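PDB 5LQ6: virulence protein vsdE from Salmonella enterica, which acts as a cysteine hydrolase effector that suppresses host immune responses and contributes to bacterial virulence. Local coordinates for residues F148-E153 and G207-R212. The protein carries 4 engineered substitutions. Sequence-based numbering, arbitrary orientation.
Sequences FIISAE and GEFYVR
Val211 packs one methyl against Phe148 and the other against Ile150 on the face of the sheet that meets helix 129-143. In the conformer described, one of two, a chi1 of -174° swings Val211 CG1 across to the Phe148 ring, 3.5 Å from CD2, while Val211 CG2 lies 4.1 Å from Ile150 CD1, the two side chains running alongside each other. Further along the same face, the Ala152 methyl sits against the CD2-CE2 side of the Phe209 ring, and Ile150 CG2 comes at that ring's edge. Val132 of the helix touches both Ile150 and Phe209, and Phe203 meets the Phe209 ring edge-to-face. Beneath these groups the backbones pair antiparallel: Ile149 with Arg212 and Ser151 with Tyr210 are hydrogen-bonded pairs, and Ile149 N to Arg212 O is nearly straight (2.8 Å, 175°). Strand 209-212 thereby forms one border of the four-stranded antiparallel sheet within a papain-like (clan CA) fold, with strand 163-172 on the other side of strand 147-157; that neighbour carries His165, probably part of a Cys-His-Asp triad with Cys76 and Asp185. On the opposite face Arg212 extends across Ile149, whose CD1 lies over one face of the guanidinium, offset toward its rim, and whose CG2 is 3.3 Å from Arg212 NH1. A water in the guanidinium plane accepts from Arg212 NH1 (3.0 Å) and donates to Ser151 OG and Ile149 O. Salt bridges to Asp112 through NH2 and Asp166 through NH1 further fix the guanidinium, and Asp166 also hydrogen-bonds Ser151 OG. Toward the partly exposed end, Glu153 N bonds to Glu208 O, and the two glutamate side chains run alongside each other, carboxylate planes turned 54° apart and OE2 atoms 4.0 Å apart, which probably disfavours having both charged.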
loop_
_atom_site.group_PDB
_atom_site.type_symbol
_atom_site.label_atom_id
_atom_site.label_comp_id
_atom_site.label_asym_id
_atom_site.label_seq_id
_atom_site.Cartn_x
_atom_site.Cartn_y
_atom_site.Cartn_z
ATOM N N PHE A 148 -1.764 1.330 -6.358
ATOM C CA PHE A 148 -2.102 -0.012 -5.937
ATOM C C PHE A 148 -1.401 -0.385 -4.645
ATOM O O PHE A 148 -0.338 0.146 -4.339
ATOM C CB PHE A 148 -1.728 -1.039 -7.006
ATOM C CG PHE A 148 -2.293 -0.745 -8.380
ATOM C CD1 PHE A 148 -1.631 0.129 -9.230
ATOM C CD2 PHE A 148 -3.536 -1.258 -8.719
ATOM C CE1 PHE A 148 -2.184 0.445 -10.458
ATOM C CE2 PHE A 148 -4.077 -0.936 -9.974
ATOM C CZ PHE A 148 -3.373 -0.077 -10.788
ATOM N N ILE A 149 -1.991 -1.322 -3.914
ATOM C CA ILE A 149 -1.341 -1.970 -2.781
ATOM C C ILE A 149 -0.956 -3.382 -3.236
ATOM O O ILE A 149 -1.798 -4.084 -3.821
ATOM C CB ILE A 149 -2.189 -2.057 -1.504
ATOM C CG1 ILE A 149 -2.680 -0.671 -1.077
ATOM C CG2 ILE A 149 -1.425 -2.710 -0.374
ATOM C CD1 ILE A 149 -3.722 -0.698 0.064
ATOM N N ILE A 150 0.279 -3.775 -2.955
ATOM C CA ILE A 150 0.757 -5.105 -3.327
ATOM C C ILE A 150 0.870 -5.929 -2.084
ATOM O O ILE A 150 1.425 -5.455 -1.065
ATOM C CB ILE A 150 2.115 -5.054 -4.013
ATOM C CG1 ILE A 150 2.196 -3.918 -5.032
ATOM C CG2 ILE A 150 2.493 -6.409 -4.599
ATOM C CD1 ILE A 150 1.251 -4.019 -6.151
ATOM N N SER A 151 0.396 -7.162 -2.087
ATOM C CA SER A 151 0.573 -8.110 -0.986
ATOM C C SER A 151 1.390 -9.279 -1.505
ATOM O O SER A 151 1.011 -9.911 -2.513
ATOM C CB SER A 151 -0.787 -8.602 -0.485
ATOM O OG SER A 151 -1.549 -7.583 0.060
ATOM N N ALA A 152 2.522 -9.534 -0.866
ATOM C CA ALA A 152 3.413 -10.626 -1.232
ATOM C C ALA A 152 3.379 -11.671 -0.142
ATOM O O ALA A 152 3.383 -11.381 1.049
ATOM C CB ALA A 152 4.783 -10.122 -1.435
ATOM N N GLU A 153 3.351 -12.935 -0.544
ATOM C CA GLU A 153 3.385 -13.986 0.441
ATOM C C GLU A 153 4.719 -14.365 1.018
ATOM O O GLU A 153 4.792 -14.785 2.162
ATOM C CB GLU A 153 2.682 -15.219 -0.114
ATOM C CG GLU A 153 1.164 -15.035 -0.069
ATOM C CD GLU A 153 0.523 -15.508 1.225
ATOM O OE1 GLU A 153 1.129 -15.314 2.319
ATOM O OE2 GLU A 153 -0.590 -16.081 1.131
ATOM N N GLY A 207 6.252 -18.064 -3.955
ATOM C CA GLY A 207 5.375 -16.958 -3.638
ATOM C C GLY A 207 4.385 -16.417 -4.643
ATOM O O GLY A 207 4.674 -16.267 -5.849
ATOM N N GLU A 208 3.224 -16.091 -4.082
ATOM C CA GLU A 208 2.181 -15.392 -4.751
ATOM C C GLU A 208 2.256 -13.851 -4.441
ATOM O O GLU A 208 2.843 -13.367 -3.455
ATOM C CB GLU A 208 0.832 -15.895 -4.258
ATOM C CG GLU A 208 0.633 -17.391 -4.081
ATOM C CD GLU A 208 -0.402 -17.672 -2.999
ATOM O OE1 GLU A 208 -1.518 -17.123 -3.096
ATOM O OE2 GLU A 208 -0.101 -18.421 -2.043
ATOM N N PHE A 209 1.663 -13.092 -5.337
ATOM C CA PHE A 209 1.459 -11.681 -5.192
ATOM C C PHE A 209 -0.003 -11.369 -5.499
ATOM O O PHE A 209 -0.620 -11.979 -6.362
ATOM C CB PHE A 209 2.327 -10.934 -6.195
ATOM C CG PHE A 209 3.808 -11.116 -5.990
ATOM C CD1 PHE A 209 4.412 -12.259 -6.432
ATOM C CD2 PHE A 209 4.561 -10.156 -5.324
ATOM C CE1 PHE A 209 5.767 -12.477 -6.264
ATOM C CE2 PHE A 209 5.955 -10.368 -5.168
ATOM C CZ PHE A 209 6.515 -11.544 -5.617
ATOM N N TYR A 210 -0.531 -10.333 -4.851
ATOM C CA TYR A 210 -1.878 -9.843 -5.113
ATOM C C TYR A 210 -1.849 -8.350 -5.160
ATOM O O TYR A 210 -1.054 -7.753 -4.482
ATOM C CB TYR A 210 -2.851 -10.244 -4.004
ATOM C CG TYR A 210 -3.014 -11.716 -3.835
ATOM C CD1 TYR A 210 -2.112 -12.449 -3.107
ATOM C CD2 TYR A 210 -4.028 -12.358 -4.469
ATOM C CE1 TYR A 210 -2.230 -13.833 -2.966
ATOM C CE2 TYR A 210 -4.180 -13.749 -4.323
ATOM C CZ TYR A 210 -3.266 -14.455 -3.595
ATOM O OH TYR A 210 -3.426 -15.830 -3.472
ATOM N N VAL A 211 -2.685 -7.762 -6.013
ATOM C CA VAL A 211 -2.796 -6.327 -6.171
ATOM C C VAL A 211 -4.197 -5.913 -5.779
ATOM O O VAL A 211 -5.152 -6.579 -6.155
ATOM C CB VAL A 211 -2.534 -5.957 -7.645
ATOM C CG1 VAL A 211 -2.497 -4.449 -7.860
ATOM C CG2 VAL A 211 -1.216 -6.596 -8.125
ATOM N N ARG A 212 -4.347 -4.851 -4.997
ATOM C CA ARG A 212 -5.665 -4.319 -4.679
ATOM C C ARG A 212 -5.620 -2.789 -4.729
ATOM O O ARG A 212 -4.549 -2.187 -4.666
ATOM C CB ARG A 212 -6.197 -4.820 -3.349
ATOM C CG ARG A 212 -5.515 -4.298 -2.111
ATOM C CD ARG A 212 -5.978 -5.131 -0.885
ATOM N NE ARG A 212 -5.838 -4.420 0.396
ATOM C CZ ARG A 212 -4.713 -4.328 1.110
ATOM N NH1 ARG A 212 -3.604 -4.921 0.746
ATOM N NH2 ARG A 212 -4.728 -3.656 2.254
HETATM O O HOH W 1 -2.886 -6.218 -1.910
#